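Long-range contacts in 2,3-dimethylmalate lyase (Aspergillus niger, PDB 3FA3), which is a manganese-containing lyase of the phosphoenolpyruvate phosphomutase family, built on a parallel barrel of the TIM type: residues A41-G46 against I235-F240; I84-T89 against A111-D116; E115-T120 against I158-S163. One frame throughout, in Å; residues are numbered along the deposited sequence.

Of the strands in these contacts, 42-44 comes first from the N terminus and 235-238 last. Interaction 1 joins their C-terminal ends and closes a long loop that holds the other two contacts. Within that loop, interaction 2 closes a short beta-alpha-beta unit between 84-89 and 111-116. Interaction 3 starts where interaction 2 stops, sharing Glu115 and Asp116. It closes the next loop, which holds helix 134-150, between 115-120 and 158-163. No contacts cross. Strands 42-44, 83-86, 111-114 and 156-161 are successive neighbours in the sheet. Strand 20-25 lies between the two strands of interaction 1. All three contacts touch the same OAF molecule, and so tie the barrel strands together around one site.

Interaction 1: A41-G46 against I235-F240; sequences ALYMTG and IIIFPF. With OAF (2,2-difluoro-3,3-dihydroxybutanedioic acid), chain V.
Tyr43, whose ring packs on Ile237 and Pro239, has its OH gripped by two polar partners. OAF O4 donates a hydrogen bond to it at 3.0 Å, and His113 NE2 makes another hydrogen bond with it. The two bonds hold the hydroxyl. CG stands anti to the backbone N of Tyr43 (chi1 171°), which sends the ring across toward the 235-240 segment. Ile237 lies against one face of this ring. Its CD1 sits 3.6 Å from the centroid of the Tyr43 ring, a CH-pi contact only 15° off the normal. Ile237 CG2 touches nearer the root, 3.7 Å from Tyr43 CB. Pro239 meets the ring obliquely, with CG 3.6 Å from Tyr43 CE2. OAF O2 lies at the ring edge, in its plane.

That same O2 accepts a hydrogen bond of 2.7 Å from Thr45 OG1. Thr45 is also the N-cap of helix 46-54, where OG1 bonds Gly48 N. Its methyl turns the other way, with CG2 3.3 Å from Pro239 O. Pro239 CB in turn comes within 3.3 Å of OAF O2.

No hydrogen bond joins the two segments directly. Strand 20-25 runs between them, and Tyr43 makes its backbone bonds there with Pro23 and Val25. Beyond Pro239, Phe240 packs on Leu274 of a second subunit. Inward-facing side chains meeting around a ligand at the C-terminal ends of parallel strands are characteristic of a TIM-barrel site.

Interaction 2: I84-T89 against A111-D116; sequences IADADT and AFHIED. With MN (manganese (II) ion), chain U; OAF (2,2-difluoro-3,3-dihydroxybutanedioic acid), chain V.
Ile84 and Ala85 pair in parallel with Ala111 and Phe112, on strands whose axes come within 4.4 Å and diverge by 30°. Ala85 is bonded both ways: its N donates to Ala111 O at 2.8 Å, and its O accepts from His113 N. Past the strands, Glu115 N donates to Asp88 O at 3.0 Å.

Asp86 and His113 cross, with the carboxylate and ring planes 40° apart. Asp86 CA lies over one ring face, 4.0 Å from the His113 centroid. His113 NE2 is held by Tyr43. The two Asp86 oxygens have separate tasks. OD2 binds the manganese ion at 2.4 Å, while OD1 accepts from Asp88 N in an Asx turn. OAF O1 and O3 and three waters complete the metal's ligands.

One of these waters also donates to Asp86 OD1 and, at 2.6 Å, to Glu115 OE1. It bridges two carboxylates of like charge. Lys121 forms salt bridges with Asp88 and Glu115 and probably offsets part of the charge of these two. On the other side of the sheet, Ala87 CB meets the Phe112 ring edge, 3.6 Å from CD1.

Helix 94-107 links the strands and covers Ala85, Ala87, Phe112 and Ile114. Strand 42-44 flanks Ile84 on one side of the pair, and strand 156-161 flanks Phe112 on the other.

Interaction 3: E115-T120 against I158-S163; sequences EDQVQT and IARTDS. With OAF (2,2-difluoro-3,3-dihydroxybutanedioic acid), chain V.
Arg160 lies alongside Glu115 at the C-terminal end of a barrel strand, where the two form a salt-bridge network with Asp162. With chi1 at 166° and the chain extended out to NE, the side chain of Arg160 runs beside Glu115, pointing the same way. Its CB rests near Glu115 CA. Its CG is 3.8 Å from Glu115 CB, and CD passes the same atom. NE donates to Asp162 OD2 at 3.1 Å. NH1 donates to Asp162 OD1 at 2.9 Å in a straight, in-plane bond, completing a side-on grip. Glu115 OE1 sits over the centre of the guanidinium face, 3.7 Å from Arg160 NE. This is a long salt bridge of charges alone, with no N-H pointing at the oxygen. Glu115 OE2 forms a salt bridge with Lys121. At the tip, Arg160 NH1 donates to OAF O5 at 2.7 Å and NH2 to OAF O3.

Asp116 takes two hydrogen bonds from the 158-163 segment. Its OD2 accepts from Thr161 OG1, above the carboxylate plane, and also forms a salt bridge with Arg175. Its OD1 uses the syn lone pair to take Asp162 N at 2.7 Å, with an N-H...O angle of 167°.

Interaction 1: A41-G46 against I235-F240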
loop_
_atom_site.group_PDB
_atom_site.type_symbol
_atom_site.label_atom_id
_atom_site.label_comp_id
_atom_site.label_asym_id
_atom_site.label_seq_id
_atom_site.Cartn_x
_atom_site.Cartn_y
_atom_site.Cartn_z
ATOM N N ALA B 41 -25.748 -9.067 4.081
ATOM C CA ALA B 41 -25.036 -7.775 4.239
ATOM C C ALA B 41 -23.883 -8.026 5.176
ATOM O O ALA B 41 -24.021 -8.867 6.041
ATOM C CB ALA B 41 -25.950 -6.733 4.859
ATOM N N LEU B 42 -22.771 -7.313 5.008
ATOM C CA LEU B 42 -21.602 -7.398 5.900
ATOM C C LEU B 42 -21.234 -6.015 6.471
ATOM O O LEU B 42 -21.451 -4.991 5.802
ATOM C CB LEU B 42 -20.375 -7.979 5.154
ATOM C CG LEU B 42 -20.366 -9.294 4.344
ATOM C CD1 LEU B 42 -18.987 -9.657 3.785
ATOM C CD2 LEU B 42 -20.854 -10.408 5.191
ATOM N N TYR B 43 -20.679 -5.980 7.689
ATOM C CA TYR B 43 -20.106 -4.729 8.308
ATOM C C TYR B 43 -18.586 -4.790 8.523
ATOM O O TYR B 43 -18.083 -5.656 9.282
ATOM C CB TYR B 43 -20.786 -4.381 9.635
ATOM C CG TYR B 43 -20.116 -3.252 10.406
ATOM C CD1 TYR B 43 -20.288 -1.941 10.006
ATOM C CD2 TYR B 43 -19.327 -3.496 11.554
ATOM C CE1 TYR B 43 -19.704 -0.914 10.675
ATOM C CE2 TYR B 43 -18.740 -2.455 12.237
ATOM C CZ TYR B 43 -18.941 -1.161 11.778
ATOM O OH TYR B 43 -18.399 -0.063 12.383
ATOM N N MET B 44 -17.846 -3.892 7.868
ATOM C CA MET B 44 -16.418 -3.832 8.150
ATOM C C MET B 44 -16.150 -3.040 9.431
ATOM O O MET B 44 -16.292 -1.814 9.462
ATOM C CB MET B 44 -15.611 -3.232 6.981
ATOM C CG MET B 44 -14.120 -3.285 7.232
ATOM S SD MET B 44 -13.066 -2.543 6.013
ATOM C CE MET B 44 -12.713 -0.977 6.804
ATOM N N THR B 45 -15.730 -3.719 10.477
ATOM C CA THR B 45 -15.398 -2.997 11.675
ATOM C C THR B 45 -14.085 -2.239 11.628
ATOM O O THR B 45 -13.019 -2.843 11.428
ATOM C CB THR B 45 -15.362 -3.900 12.919
ATOM O OG1 THR B 45 -14.504 -3.286 13.879
ATOM C CG2 THR B 45 -14.870 -5.318 12.625
ATOM N N GLY B 46 -14.168 -0.923 11.829
ATOM C CA GLY B 46 -12.976 -0.107 12.060
ATOM C C GLY B 46 -12.029 -0.716 13.113
ATOM O O GLY B 46 -10.861 -1.031 12.762
ATOM N N ILE B 235 -31.175 -0.902 10.127
ATOM C CA ILE B 235 -29.909 -1.631 10.127
ATOM C C ILE B 235 -29.443 -1.927 11.545
ATOM O O ILE B 235 -29.329 -1.014 12.351
ATOM C CB ILE B 235 -28.757 -0.828 9.418
ATOM C CG1 ILE B 235 -29.134 -0.493 7.969
ATOM C CG2 ILE B 235 -27.527 -1.676 9.370
ATOM C CD1 ILE B 235 -28.698 0.881 7.468
ATOM N N ILE B 236 -29.171 -3.199 11.837
ATOM C CA ILE B 236 -28.397 -3.588 13.040
ATOM C C ILE B 236 -27.003 -4.189 12.700
ATOM O O ILE B 236 -26.898 -5.094 11.866
ATOM C CB ILE B 236 -29.191 -4.567 13.924
ATOM C CG1 ILE B 236 -28.422 -4.824 15.219
ATOM C CG2 ILE B 236 -29.596 -5.864 13.128
ATOM C CD1 ILE B 236 -29.257 -5.303 16.383
ATOM N N ILE B 237 -25.947 -3.658 13.303
ATOM C CA ILE B 237 -24.594 -4.226 13.179
ATOM C C ILE B 237 -24.082 -4.853 14.522
ATOM O O ILE B 237 -24.404 -4.397 15.653
ATOM C CB ILE B 237 -23.513 -3.207 12.632
ATOM C CG1 ILE B 237 -23.453 -1.918 13.458
ATOM C CG2 ILE B 237 -23.754 -2.849 11.246
ATOM C CD1 ILE B 237 -22.243 -1.024 13.133
ATOM N N PHE B 238 -23.242 -5.875 14.368
ATOM C CA PHE B 238 -22.557 -6.517 15.489
ATOM C C PHE B 238 -21.073 -6.549 15.178
ATOM O O PHE B 238 -20.577 -7.567 14.706
ATOM C CB PHE B 238 -23.036 -7.962 15.693
ATOM C CG PHE B 238 -24.531 -8.156 15.577
ATOM C CD1 PHE B 238 -25.110 -8.427 14.341
ATOM C CD2 PHE B 238 -25.326 -8.155 16.714
ATOM C CE1 PHE B 238 -26.478 -8.673 14.228
ATOM C CE2 PHE B 238 -26.704 -8.375 16.646
ATOM C CZ PHE B 238 -27.297 -8.634 15.394
ATOM N N PRO B 239 -20.373 -5.444 15.417
ATOM C CA PRO B 239 -18.974 -5.280 15.059
ATOM C C PRO B 239 -17.971 -6.420 15.455
ATOM O O PRO B 239 -17.081 -6.752 14.638
ATOM C CB PRO B 239 -18.635 -3.943 15.725
ATOM C CG PRO B 239 -19.933 -3.193 15.598
ATOM C CD PRO B 239 -20.912 -4.227 16.017
ATOM N N PHE B 240 -18.128 -7.023 16.656
ATOM C CA PHE B 240 -17.210 -8.085 17.100
ATOM C C PHE B 240 -17.671 -9.485 16.833
ATOM O O PHE B 240 -17.164 -10.432 17.444
ATOM C CB PHE B 240 -16.755 -7.892 18.548
ATOM C CG PHE B 240 -16.057 -6.575 18.743
ATOM C CD1 PHE B 240 -15.129 -6.130 17.788
ATOM C CD2 PHE B 240 -16.359 -5.744 19.805
ATOM C CE1 PHE B 240 -14.509 -4.875 17.904
ATOM C CE2 PHE B 240 -15.759 -4.484 19.951
ATOM C CZ PHE B 240 -14.835 -4.039 19.000
HETATM O O2 OAF V . -16.478 -1.665 14.688
HETATM C C1 OAF V . -16.125 -0.475 14.908
HETATM O O1 OAF V . -15.021 0.049 14.595
HETATM C C2 OAF V . -17.146 0.402 15.661
HETATM O O4 OAF V . -18.462 -0.002 15.403
HETATM O O3 OAF V . -17.022 1.741 15.248
HETATM C C3 OAF V . -16.975 0.210 17.161
HETATM F F1 OAF V . -15.669 0.217 17.499
HETATM F F2 OAF V . -17.625 -0.981 17.461
HETATM C C4 OAF V . -17.529 1.410 17.924
HETATM O O5 OAF V . -16.963 2.507 17.812
HETATM O O6 OAF V . -18.520 1.171 18.626
#

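Interaction 2: I84-T89 against A111-D116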
loop_
_atom_site.group_PDB
_atom_site.type_symbol
_atom_site.label_atom_id
_atom_site.label_comp_id
_atom_site.label_asym_id
_atom_site.label_seq_id
_atom_site.Cartn_x
_atom_site.Cartn_y
_atom_site.Cartn_z
ATOM N N ILE B 84 -21.143 -2.409 4.497
ATOM C CA ILE B 84 -21.197 -1.176 5.265
ATOM C C ILE B 84 -19.865 -1.043 5.935
ATOM O O ILE B 84 -19.510 -1.838 6.817
ATOM C CB ILE B 84 -22.267 -1.185 6.390
ATOM C CG1 ILE B 84 -23.646 -1.390 5.807
ATOM C CG2 ILE B 84 -22.245 0.142 7.159
ATOM C CD1 ILE B 84 -24.619 -1.936 6.798
ATOM N N ALA B 85 -19.120 -0.032 5.526
ATOM C CA ALA B 85 -17.758 0.081 5.968
ATOM C C ALA B 85 -17.550 1.281 6.905
ATOM O O ALA B 85 -18.010 2.415 6.631
ATOM C CB ALA B 85 -16.912 0.169 4.786
ATOM N N ASP B 86 -16.892 1.021 8.033
ATOM C CA ASP B 86 -16.350 2.099 8.869
ATOM C C ASP B 86 -15.516 3.103 8.012
ATOM O O ASP B 86 -14.913 2.720 7.026
ATOM C CB ASP B 86 -15.473 1.459 9.939
ATOM C CG ASP B 86 -15.338 2.297 11.198
ATOM O OD1 ASP B 86 -15.586 3.506 11.171
ATOM O OD2 ASP B 86 -14.951 1.711 12.223
ATOM N N ALA B 87 -15.541 4.388 8.378
ATOM C CA ALA B 87 -14.812 5.464 7.688
ATOM C C ALA B 87 -14.301 6.407 8.747
ATOM O O ALA B 87 -13.769 7.465 8.452
ATOM C CB ALA B 87 -15.697 6.183 6.796
ATOM N N ASP B 88 -14.457 6.013 10.000
ATOM C CA ASP B 88 -13.905 6.751 11.095
ATOM C C ASP B 88 -14.375 8.178 11.072
ATOM O O ASP B 88 -15.527 8.415 11.326
ATOM C CB ASP B 88 -12.396 6.628 11.066
ATOM C CG ASP B 88 -11.946 5.279 11.604
ATOM O OD1 ASP B 88 -12.645 4.727 12.563
ATOM O OD2 ASP B 88 -10.903 4.785 11.060
ATOM N N THR B 89 -13.528 9.140 10.787
ATOM C CA THR B 89 -14.026 10.491 10.676
ATOM C C THR B 89 -13.828 11.032 9.274
ATOM O O THR B 89 -14.231 12.157 8.991
ATOM C CB THR B 89 -13.396 11.481 11.712
ATOM O OG1 THR B 89 -12.090 11.895 11.278
ATOM C CG2 THR B 89 -13.323 10.880 13.115
ATOM N N ALA B 111 -22.229 1.254 1.844
ATOM C CA ALA B 111 -22.478 2.332 2.818
ATOM C C ALA B 111 -21.204 2.607 3.615
ATOM O O ALA B 111 -20.340 1.722 3.753
ATOM C CB ALA B 111 -23.578 1.922 3.772
ATOM N N PHE B 112 -21.064 3.814 4.147
ATOM C CA PHE B 112 -19.961 4.053 5.118
ATOM C C PHE B 112 -20.403 5.027 6.195
ATOM O O PHE B 112 -21.336 5.811 5.951
ATOM C CB PHE B 112 -18.695 4.545 4.396
ATOM C CG PHE B 112 -18.836 5.892 3.756
ATOM C CD1 PHE B 112 -18.204 6.996 4.299
ATOM C CD2 PHE B 112 -19.594 6.060 2.649
ATOM C CE1 PHE B 112 -18.317 8.247 3.756
ATOM C CE2 PHE B 112 -19.726 7.342 2.083
ATOM C CZ PHE B 112 -19.071 8.439 2.640
ATOM N N HIS B 113 -19.789 5.000 7.369
ATOM C CA HIS B 113 -20.246 5.924 8.434
ATOM C C HIS B 113 -19.181 6.932 8.879
ATOM O O HIS B 113 -17.993 6.591 8.954
ATOM C CB HIS B 113 -20.937 5.199 9.637
ATOM C CG HIS B 113 -20.057 4.239 10.416
ATOM N ND1 HIS B 113 -19.019 4.653 11.233
ATOM C CD2 HIS B 113 -20.097 2.885 10.534
ATOM C CE1 HIS B 113 -18.435 3.599 11.778
ATOM N NE2 HIS B 113 -19.068 2.514 11.372
ATOM N N ILE B 114 -19.591 8.154 9.199
ATOM C CA ILE B 114 -18.664 9.208 9.583
ATOM C C ILE B 114 -19.047 9.772 10.955
ATOM O O ILE B 114 -20.161 10.231 11.159
ATOM C CB ILE B 114 -18.678 10.348 8.500
ATOM C CG1 ILE B 114 -18.151 9.831 7.159
ATOM C CG2 ILE B 114 -17.849 11.591 8.921
ATOM C CD1 ILE B 114 -16.860 10.567 6.727
ATOM N N GLU B 115 -18.117 9.781 11.896
ATOM C CA GLU B 115 -18.441 10.191 13.284
ATOM C C GLU B 115 -17.976 11.656 13.593
ATOM O O GLU B 115 -17.302 12.260 12.748
ATOM C CB GLU B 115 -17.908 9.134 14.292
ATOM C CG GLU B 115 -16.341 9.046 14.411
ATOM C CD GLU B 115 -15.821 7.629 14.646
ATOM O OE1 GLU B 115 -16.371 6.648 14.081
ATOM O OE2 GLU B 115 -14.838 7.499 15.379
ATOM N N ASP B 116 -18.320 12.204 14.777
ATOM C CA ASP B 116 -17.965 13.595 15.166
ATOM C C ASP B 116 -16.768 13.709 16.112
ATOM O O ASP B 116 -16.537 14.703 16.804
ATOM C CB ASP B 116 -19.175 14.334 15.750
ATOM C CG ASP B 116 -19.847 13.572 16.877
ATOM O OD1 ASP B 116 -19.564 12.379 17.101
ATOM O OD2 ASP B 116 -20.675 14.190 17.556
HETATM MN MN MN U . -15.095 2.178 14.555
HETATM O O2 OAF V . -16.478 -1.665 14.688
HETATM C C1 OAF V . -16.125 -0.475 14.908
HETATM O O1 OAF V . -15.021 0.049 14.595
HETATM C C2 OAF V . -17.146 0.402 15.661
HETATM O O4 OAF V . -18.462 -0.002 15.403
HETATM O O3 OAF V . -17.022 1.741 15.248
HETATM C C3 OAF V . -16.975 0.210 17.161
HETATM F F1 OAF V . -15.669 0.217 17.499
HETATM F F2 OAF V . -17.625 -0.981 17.461
HETATM C C4 OAF V . -17.529 1.410 17.924
HETATM O O5 OAF V . -16.963 2.507 17.812
HETATM O O6 OAF V . -18.520 1.171 18.626
HETATM O O HOH W 1 -15.911 4.072 13.872
HETATM O O HOH W 2 -12.737 2.303 14.164
HETATM O O HOH W 3 -14.298 2.694 16.519
#

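Interaction 3: E115-T120 against I158-S163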
loop_
_atom_site.group_PDB
_atom_site.type_symbol
_atom_site.label_atom_id
_atom_site.label_comp_id
_atom_site.label_asym_id
_atom_site.label_seq_id
_atom_site.Cartn_x
_atom_site.Cartn_y
_atom_site.Cartn_z
ATOM N N GLU B 115 -18.117 9.781 11.896
ATOM C CA GLU B 115 -18.441 10.191 13.284
ATOM C C GLU B 115 -17.976 11.656 13.593
ATOM O O GLU B 115 -17.302 12.260 12.748
ATOM C CB GLU B 115 -17.908 9.134 14.292
ATOM C CG GLU B 115 -16.341 9.046 14.411
ATOM C CD GLU B 115 -15.821 7.629 14.646
ATOM O OE1 GLU B 115 -16.371 6.648 14.081
ATOM O OE2 GLU B 115 -14.838 7.499 15.379
ATOM N N ASP B 116 -18.320 12.204 14.777
ATOM C CA ASP B 116 -17.965 13.595 15.166
ATOM C C ASP B 116 -16.768 13.709 16.112
ATOM O O ASP B 116 -16.537 14.703 16.804
ATOM C CB ASP B 116 -19.175 14.334 15.750
ATOM C CG ASP B 116 -19.847 13.572 16.877
ATOM O OD1 ASP B 116 -19.564 12.379 17.101
ATOM O OD2 ASP B 116 -20.675 14.190 17.556
ATOM N N GLN B 117 -15.981 12.666 16.116
ATOM C CA GLN B 117 -14.764 12.672 16.915
ATOM C C GLN B 117 -13.592 13.494 16.316
ATOM O O GLN B 117 -13.530 13.812 15.119
ATOM C CB GLN B 117 -14.335 11.228 17.207
ATOM C CG GLN B 117 -15.061 10.570 18.363
ATOM C CD GLN B 117 -14.434 9.234 18.765
ATOM O OE1 GLN B 117 -13.250 9.159 19.130
ATOM N NE2 GLN B 117 -15.233 8.161 18.691
ATOM N N VAL B 118 -12.667 13.855 17.184
ATOM C CA VAL B 118 -11.329 14.243 16.744
ATOM C C VAL B 118 -10.728 13.135 15.869
ATOM O O VAL B 118 -11.136 11.984 15.964
ATOM C CB VAL B 118 -10.514 14.505 17.977
ATOM C CG1 VAL B 118 -9.285 13.616 18.039
ATOM C CG2 VAL B 118 -10.277 15.983 18.131
ATOM N N GLN B 119 -9.798 13.488 14.991
ATOM C CA GLN B 119 -9.336 12.521 14.009
ATOM C C GLN B 119 -8.532 11.340 14.678
ATOM O O GLN B 119 -8.476 10.216 14.134
ATOM C CB GLN B 119 -8.587 13.191 12.865
ATOM C CG GLN B 119 -7.555 12.212 12.189
ATOM C CD GLN B 119 -7.180 12.569 10.725
ATOM O OE1 GLN B 119 -6.944 13.757 10.330
ATOM N NE2 GLN B 119 -7.109 11.520 9.909
ATOM N N THR B 120 -7.982 11.588 15.871
ATOM C CA THR B 120 -7.445 10.516 16.718
ATOM C C THR B 120 -8.504 9.858 17.579
ATOM O O THR B 120 -8.486 9.964 18.825
ATOM C CB THR B 120 -6.292 11.002 17.615
ATOM O OG1 THR B 120 -6.531 12.352 18.056
ATOM C CG2 THR B 120 -4.987 10.915 16.845
ATOM N N ILE B 158 -23.841 7.226 6.060
ATOM C CA ILE B 158 -24.301 7.080 7.456
ATOM C C ILE B 158 -23.675 8.132 8.431
ATOM O O ILE B 158 -22.430 8.247 8.527
ATOM C CB ILE B 158 -23.976 5.666 8.022
ATOM C CG1 ILE B 158 -24.634 4.550 7.197
ATOM C CG2 ILE B 158 -24.323 5.604 9.528
ATOM C CD1 ILE B 158 -24.166 3.183 7.550
ATOM N N ALA B 159 -24.543 8.890 9.126
ATOM C CA ALA B 159 -24.118 9.898 10.121
ATOM C C ALA B 159 -24.032 9.355 11.572
ATOM O O ALA B 159 -25.000 8.805 12.130
ATOM C CB ALA B 159 -24.996 11.177 10.036
ATOM N N ARG B 160 -22.870 9.510 12.184
ATOM C CA ARG B 160 -22.708 8.954 13.508
ATOM C C ARG B 160 -22.293 10.048 14.480
ATOM O O ARG B 160 -21.443 10.893 14.147
ATOM C CB ARG B 160 -21.723 7.746 13.505
ATOM C CG ARG B 160 -21.213 7.271 14.919
ATOM C CD ARG B 160 -20.288 6.041 14.879
ATOM N NE ARG B 160 -19.415 5.979 16.064
ATOM C CZ ARG B 160 -18.591 4.984 16.394
ATOM N NH1 ARG B 160 -17.897 5.035 17.519
ATOM N NH2 ARG B 160 -18.472 3.940 15.611
ATOM N N THR B 161 -22.894 10.027 15.670
ATOM C CA THR B 161 -22.353 10.825 16.754
ATOM C C THR B 161 -21.878 9.955 17.919
ATOM O O THR B 161 -22.507 8.927 18.235
ATOM C CB THR B 161 -23.360 11.905 17.269
ATOM O OG1 THR B 161 -22.702 12.831 18.166
ATOM C CG2 THR B 161 -24.534 11.252 17.975
ATOM N N ASP B 162 -20.782 10.405 18.548
ATOM C CA ASP B 162 -20.241 9.844 19.780
ATOM C C ASP B 162 -20.551 10.771 20.964
ATOM O O ASP B 162 -19.958 10.675 22.064
ATOM C CB ASP B 162 -18.727 9.618 19.629
ATOM C CG ASP B 162 -18.384 8.372 18.753
ATOM O OD1 ASP B 162 -18.177 7.291 19.323
ATOM O OD2 ASP B 162 -18.330 8.456 17.502
ATOM N N SER B 163 -21.499 11.664 20.755
ATOM C CA SER B 163 -21.608 12.814 21.630
ATOM C C SER B 163 -22.461 12.543 22.834
ATOM O O SER B 163 -22.616 13.426 23.674
ATOM C CB SER B 163 -22.187 14.007 20.888
ATOM O OG SER B 163 -23.453 13.665 20.357
HETATM O O2 OAF V . -16.478 -1.665 14.688
HETATM C C1 OAF V . -16.125 -0.475 14.908
HETATM O O1 OAF V . -15.021 0.049 14.595
HETATM C C2 OAF V . -17.146 0.402 15.661
HETATM O O4 OAF V . -18.462 -0.002 15.403
HETATM O O3 OAF V . -17.022 1.741 15.248
HETATM C C3 OAF V . -16.975 0.210 17.161
HETATM F F1 OAF V . -15.669 0.217 17.499
HETATM F F2 OAF V . -17.625 -0.981 17.461
HETATM C C4 OAF V . -17.529 1.410 17.924
HETATM O O5 OAF V . -16.963 2.507 17.812
HETATM O O6 OAF V . -18.520 1.171 18.626
#